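DNA topoisomerase 2-associated protein PAT1 (Saccharomyces cerevisiae, PDB 5LMG) activates mRNA decapping and represses translation, its C-terminal domain binding directly to the decapping enzyme Dcp2 and the exonuclease Xrn1. Local coordinates at residues 55-66 and 104-115. The protein carries 2 engineered substitutions. Sequence-based numbering, arbitrary orientation.
Sequences IETVYEEILDLE and KGIKIMPRIFNF. With EDO (1,2-ethanediol), chain G; EDO (1,2-ethanediol), chain E.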
loop_
_atom_site.group_PDB
_atom_site.type_symbol
_atom_site.label_atom_id
_atom_site.label_comp_id
_atom_site.label_asym_id
_atom_site.label_seq_id
_atom_site.Cartn_x
_atom_site.Cartn_y
_atom_site.Cartn_z
ATOM N N ILE A 55 -18.185 14.067 -12.784
ATOM C CA ILE A 55 -17.947 14.325 -11.361
ATOM C C ILE A 55 -19.052 15.249 -10.812
ATOM O O ILE A 55 -19.629 14.929 -9.773
ATOM C CB ILE A 55 -16.494 14.842 -11.075
ATOM C CG1 ILE A 55 -15.448 13.756 -11.423
ATOM C CG2 ILE A 55 -16.328 15.282 -9.601
ATOM C CD1 ILE A 55 -13.995 14.232 -11.558
ATOM N N GLU A 56 -19.376 16.346 -11.545
ATOM C CA GLU A 56 -20.425 17.320 -11.173
ATOM C C GLU A 56 -21.786 16.640 -11.049
ATOM O O GLU A 56 -22.503 16.897 -10.082
ATOM C CB GLU A 56 -20.504 18.509 -12.160
ATOM C CG GLU A 56 -19.270 19.408 -12.214
ATOM C CD GLU A 56 -18.598 19.744 -10.894
ATOM O OE1 GLU A 56 -19.271 20.313 -10.005
ATOM O OE2 GLU A 56 -17.393 19.429 -10.753
ATOM N N THR A 57 -22.112 15.742 -12.003
ATOM C CA THR A 57 -23.330 14.925 -12.017
ATOM C C THR A 57 -23.350 14.016 -10.764
ATOM O O THR A 57 -24.365 13.982 -10.068
ATOM C CB THR A 57 -23.428 14.142 -13.342
ATOM O OG1 THR A 57 -23.499 15.072 -14.420
ATOM C CG2 THR A 57 -24.635 13.214 -13.397
ATOM N N VAL A 58 -22.222 13.332 -10.462
ATOM C CA VAL A 58 -22.085 12.463 -9.279
ATOM C C VAL A 58 -22.380 13.246 -7.986
ATOM O O VAL A 58 -23.161 12.766 -7.153
ATOM C CB VAL A 58 -20.732 11.698 -9.223
ATOM C CG1 VAL A 58 -20.525 11.027 -7.864
ATOM C CG2 VAL A 58 -20.639 10.663 -10.348
ATOM N N TYR A 59 -21.790 14.454 -7.842
ATOM C CA TYR A 59 -22.011 15.351 -6.695
ATOM C C TYR A 59 -23.495 15.733 -6.564
ATOM O O TYR A 59 -24.047 15.656 -5.466
ATOM C CB TYR A 59 -21.098 16.597 -6.772
ATOM C CG TYR A 59 -19.766 16.385 -6.083
ATOM C CD1 TYR A 59 -18.806 15.532 -6.623
ATOM C CD2 TYR A 59 -19.476 17.014 -4.873
ATOM C CE1 TYR A 59 -17.595 15.301 -5.973
ATOM C CE2 TYR A 59 -18.267 16.791 -4.213
ATOM C CZ TYR A 59 -17.337 15.916 -4.758
ATOM O OH TYR A 59 -16.147 15.668 -4.114
ATOM N N GLU A 60 -24.155 16.074 -7.692
ATOM C CA GLU A 60 -25.582 16.438 -7.707
ATOM C C GLU A 60 -26.437 15.287 -7.184
ATOM O O GLU A 60 -27.288 15.508 -6.323
ATOM C CB GLU A 60 -26.036 16.840 -9.114
ATOM C CG GLU A 60 -25.611 18.242 -9.522
ATOM C CD GLU A 60 -25.813 18.599 -10.985
ATOM O OE1 GLU A 60 -26.133 17.695 -11.793
ATOM O OE2 GLU A 60 -25.623 19.788 -11.329
ATOM N N GLU A 61 -26.164 14.058 -7.656
ATOM C CA GLU A 61 -26.888 12.854 -7.246
ATOM C C GLU A 61 -26.665 12.511 -5.770
ATOM O O GLU A 61 -27.618 12.106 -5.101
ATOM C CB GLU A 61 -26.581 11.656 -8.159
ATOM C CG GLU A 61 -26.901 11.865 -9.638
ATOM C CD GLU A 61 -28.338 12.113 -10.066
ATOM O OE1 GLU A 61 -29.251 12.107 -9.208
ATOM O OE2 GLU A 61 -28.546 12.316 -11.284
ATOM N N ILE A 62 -25.432 12.716 -5.252
ATOM C CA ILE A 62 -25.112 12.460 -3.841
ATOM C C ILE A 62 -25.837 13.482 -2.967
ATOM O O ILE A 62 -26.468 13.093 -1.984
ATOM C CB ILE A 62 -23.575 12.375 -3.568
ATOM C CG1 ILE A 62 -22.938 11.077 -4.157
ATOM C CG2 ILE A 62 -23.216 12.560 -2.069
ATOM C CD1 ILE A 62 -23.384 9.703 -3.532
ATOM N N LEU A 63 -25.773 14.776 -3.341
ATOM C CA LEU A 63 -26.441 15.858 -2.620
ATOM C C LEU A 63 -27.946 15.609 -2.498
ATOM O O LEU A 63 -28.498 15.828 -1.423
ATOM C CB LEU A 63 -26.127 17.241 -3.224
ATOM C CG LEU A 63 -24.671 17.764 -3.073
ATOM C CD1 LEU A 63 -24.526 19.131 -3.689
ATOM C CD2 LEU A 63 -24.199 17.783 -1.615
ATOM N N ASP A 64 -28.583 15.071 -3.563
ATOM C CA ASP A 64 -30.010 14.705 -3.568
ATOM C C ASP A 64 -30.274 13.546 -2.611
ATOM O O ASP A 64 -31.210 13.625 -1.819
ATOM C CB ASP A 64 -30.490 14.329 -4.989
ATOM C CG ASP A 64 -30.791 15.498 -5.916
ATOM O OD1 ASP A 64 -30.880 16.648 -5.421
ATOM O OD2 ASP A 64 -30.952 15.260 -7.138
ATOM N N LEU A 65 -29.438 12.485 -2.665
ATOM C CA LEU A 65 -29.584 11.314 -1.790
ATOM C C LEU A 65 -29.417 11.709 -0.327
ATOM O O LEU A 65 -30.217 11.290 0.511
ATOM C CB LEU A 65 -28.581 10.198 -2.146
ATOM C CG LEU A 65 -28.837 9.398 -3.423
ATOM C CD1 LEU A 65 -27.599 8.583 -3.812
ATOM C CD2 LEU A 65 -30.075 8.512 -3.301
ATOM N N GLU A 66 -28.407 12.553 -0.038
ATOM C CA GLU A 66 -28.091 13.031 1.308
ATOM C C GLU A 66 -29.206 13.899 1.860
ATOM O O GLU A 66 -29.556 13.732 3.029
ATOM C CB GLU A 66 -26.749 13.762 1.333
ATOM C CG GLU A 66 -25.556 12.827 1.233
ATOM C CD GLU A 66 -24.190 13.490 1.227
ATOM O OE1 GLU A 66 -24.103 14.692 0.881
ATOM O OE2 GLU A 66 -23.192 12.776 1.478
ATOM N N LYS A 104 -11.661 15.795 -6.388
ATOM C CA LYS A 104 -13.118 15.837 -6.252
ATOM C C LYS A 104 -13.741 14.425 -6.388
ATOM O O LYS A 104 -14.580 14.056 -5.569
ATOM C CB LYS A 104 -13.729 16.847 -7.233
ATOM C CG LYS A 104 -14.851 17.641 -6.604
ATOM C CD LYS A 104 -15.449 18.655 -7.555
ATOM C CE LYS A 104 -16.789 19.124 -7.051
ATOM N NZ LYS A 104 -17.338 20.211 -7.901
ATOM N N GLY A 105 -13.268 13.637 -7.360
ATOM C CA GLY A 105 -13.690 12.248 -7.551
ATOM C C GLY A 105 -13.351 11.392 -6.339
ATOM O O GLY A 105 -14.218 10.706 -5.798
ATOM N N ILE A 106 -12.109 11.510 -5.838
ATOM C CA ILE A 106 -11.618 10.794 -4.649
ATOM C C ILE A 106 -12.420 11.156 -3.376
ATOM O O ILE A 106 -12.864 10.259 -2.653
ATOM C CB ILE A 106 -10.072 11.010 -4.459
ATOM C CG1 ILE A 106 -9.267 10.406 -5.641
ATOM C CG2 ILE A 106 -9.567 10.445 -3.092
ATOM C CD1 ILE A 106 -7.823 10.922 -5.752
ATOM N N LYS A 107 -12.624 12.466 -3.126
ATOM C CA LYS A 107 -13.280 12.957 -1.914
ATOM C C LYS A 107 -14.765 12.534 -1.754
ATOM O O LYS A 107 -15.198 12.374 -0.619
ATOM C CB LYS A 107 -13.099 14.470 -1.767
ATOM C CG LYS A 107 -11.721 14.803 -1.176
ATOM C CD LYS A 107 -11.128 16.076 -1.754
ATOM C CE LYS A 107 -11.131 17.193 -0.747
ATOM N NZ LYS A 107 -10.654 18.474 -1.334
ATOM N N ILE A 108 -15.502 12.281 -2.854
ATOM C CA ILE A 108 -16.916 11.862 -2.793
ATOM C C ILE A 108 -17.092 10.336 -2.536
ATOM O O ILE A 108 -18.198 9.904 -2.198
ATOM C CB ILE A 108 -17.699 12.346 -4.054
ATOM C CG1 ILE A 108 -19.241 12.290 -3.875
ATOM C CG2 ILE A 108 -17.271 11.637 -5.334
ATOM C CD1 ILE A 108 -19.862 13.568 -3.520
ATOM N N MET A 109 -16.009 9.533 -2.697
ATOM C CA MET A 109 -16.024 8.071 -2.559
ATOM C C MET A 109 -16.630 7.543 -1.238
ATOM O O MET A 109 -17.475 6.656 -1.347
ATOM C CB MET A 109 -14.637 7.470 -2.804
ATOM C CG MET A 109 -14.679 6.171 -3.590
ATOM S SD MET A 109 -15.687 6.217 -5.097
ATOM C CE MET A 109 -14.816 7.369 -6.043
ATOM N N PRO A 110 -16.303 8.048 -0.009
ATOM C CA PRO A 110 -16.970 7.501 1.195
ATOM C C PRO A 110 -18.487 7.728 1.205
ATOM O O PRO A 110 -19.233 6.841 1.626
ATOM C CB PRO A 110 -16.261 8.199 2.368
ATOM C CG PRO A 110 -15.016 8.788 1.796
ATOM C CD PRO A 110 -15.320 9.093 0.360
ATOM N N ARG A 111 -18.933 8.886 0.685
ATOM C CA ARG A 111 -20.341 9.266 0.582
ATOM C C ARG A 111 -21.083 8.400 -0.431
ATOM O O ARG A 111 -22.226 8.012 -0.174
ATOM C CB ARG A 111 -20.475 10.754 0.265
ATOM C CG ARG A 111 -19.987 11.633 1.412
ATOM C CD ARG A 111 -19.561 12.998 0.915
ATOM N NE ARG A 111 -20.708 13.807 0.497
ATOM C CZ ARG A 111 -20.615 14.942 -0.182
ATOM N NH1 ARG A 111 -19.427 15.420 -0.529
ATOM N NH2 ARG A 111 -21.707 15.609 -0.524
ATOM N N ILE A 112 -20.415 8.055 -1.558
ATOM C CA ILE A 112 -20.933 7.135 -2.578
ATOM C C ILE A 112 -21.246 5.772 -1.916
ATOM O O ILE A 112 -22.342 5.224 -2.105
ATOM C CB ILE A 112 -19.929 6.990 -3.769
ATOM C CG1 ILE A 112 -19.916 8.259 -4.654
ATOM C CG2 ILE A 112 -20.229 5.723 -4.608
ATOM C CD1 ILE A 112 -18.846 8.259 -5.761
ATOM N N PHE A 113 -20.278 5.258 -1.110
ATOM C CA PHE A 113 -20.367 3.971 -0.417
ATOM C C PHE A 113 -21.500 3.901 0.597
ATOM O O PHE A 113 -22.024 2.810 0.824
ATOM C CB PHE A 113 -19.017 3.580 0.204
ATOM C CG PHE A 113 -18.172 2.765 -0.753
ATOM C CD1 PHE A 113 -17.790 3.283 -1.990
ATOM C CD2 PHE A 113 -17.785 1.469 -0.433
ATOM C CE1 PHE A 113 -17.042 2.518 -2.884
ATOM C CE2 PHE A 113 -17.024 0.709 -1.325
ATOM C CZ PHE A 113 -16.664 1.234 -2.546
ATOM N N ASN A 114 -21.946 5.052 1.139
ATOM C CA ASN A 114 -23.092 5.082 2.049
ATOM C C ASN A 114 -24.406 4.668 1.357
ATOM O O ASN A 114 -25.311 4.192 2.040
ATOM C CB ASN A 114 -23.260 6.476 2.672
ATOM C CG ASN A 114 -22.217 6.843 3.696
ATOM O OD1 ASN A 114 -21.544 5.989 4.290
ATOM N ND2 ASN A 114 -22.082 8.137 3.945
ATOM N N PHE A 115 -24.517 4.860 0.024
ATOM C CA PHE A 115 -25.752 4.576 -0.723
ATOM C C PHE A 115 -25.694 3.348 -1.651
ATOM O O PHE A 115 -26.628 3.133 -2.425
ATOM C CB PHE A 115 -26.202 5.832 -1.506
ATOM C CG PHE A 115 -26.537 7.000 -0.608
ATOM C CD1 PHE A 115 -27.777 7.087 0.012
ATOM C CD2 PHE A 115 -25.587 7.982 -0.334
ATOM C CE1 PHE A 115 -28.075 8.150 0.874
ATOM C CE2 PHE A 115 -25.881 9.038 0.533
ATOM C CZ PHE A 115 -27.125 9.121 1.127
HETATM C C1 EDO G . -32.962 13.671 -10.096
HETATM O O1 EDO G . -33.116 15.077 -9.971
HETATM C C2 EDO G . -31.992 13.350 -11.263
HETATM O O2 EDO G . -31.855 11.941 -11.395
HETATM C C1 EDO E . -27.720 18.895 -15.101
HETATM O O1 EDO E . -28.220 18.228 -16.251
HETATM C C2 EDO E . -26.614 19.893 -15.524
HETATM O O2 EDO E . -26.120 20.566 -14.377
HETATM O O HOH W 1 -23.435 10.432 3.091
#
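Tyr59 lies between Ile108 and Lys104 where two near-parallel helices, 48-70 and 103-114, pack at the N-terminal edge of the mostly helical C-terminal domain of Pat1; the segment axes come within 10.3 Å at 25°. Ile108 CD1 sits over the middle of the Tyr59 ring, 3.5 Å from its centroid, and Lys104 CE lies over the opposite face at 3.8 Å, both as CH-pi contacts. Tyr59 OH donates a hydrogen bond of 2.7 Å to Lys104 O. With an alanine at Tyr59, the Ile108 methyl and the Lys104 chain would probably lose the ring between them, and Lys104 O this donor. Deeper in, Ile62 fills the interface: its CG1 lies anti to the carbonyl carbon (chi1 -71°), and a bend at chi2 lays CD1 against Ile112 CA at 3.7 Å. Val58 CG1 meets the Ile112 CD1 methyl, and Leu84 and Met80 close off this apolar side. Beyond Ile62, Leu65 CB covers one face of the Phe115 ring.

The other side is polar and more open to solvent, held by charged pairs rather than by apolar packing. The extended Lys104 chain carries NZ past the tyrosine face, in cation-pi range, to a salt bridge with Glu56. Arg111 grips Glu66 side-on, its NH2 donating to Glu66 OE1 and its NE to Glu66 OE2 at 2.9 Å and a nearly straight 170°; a water bridges Glu66 OE2 to Asn114 ND2.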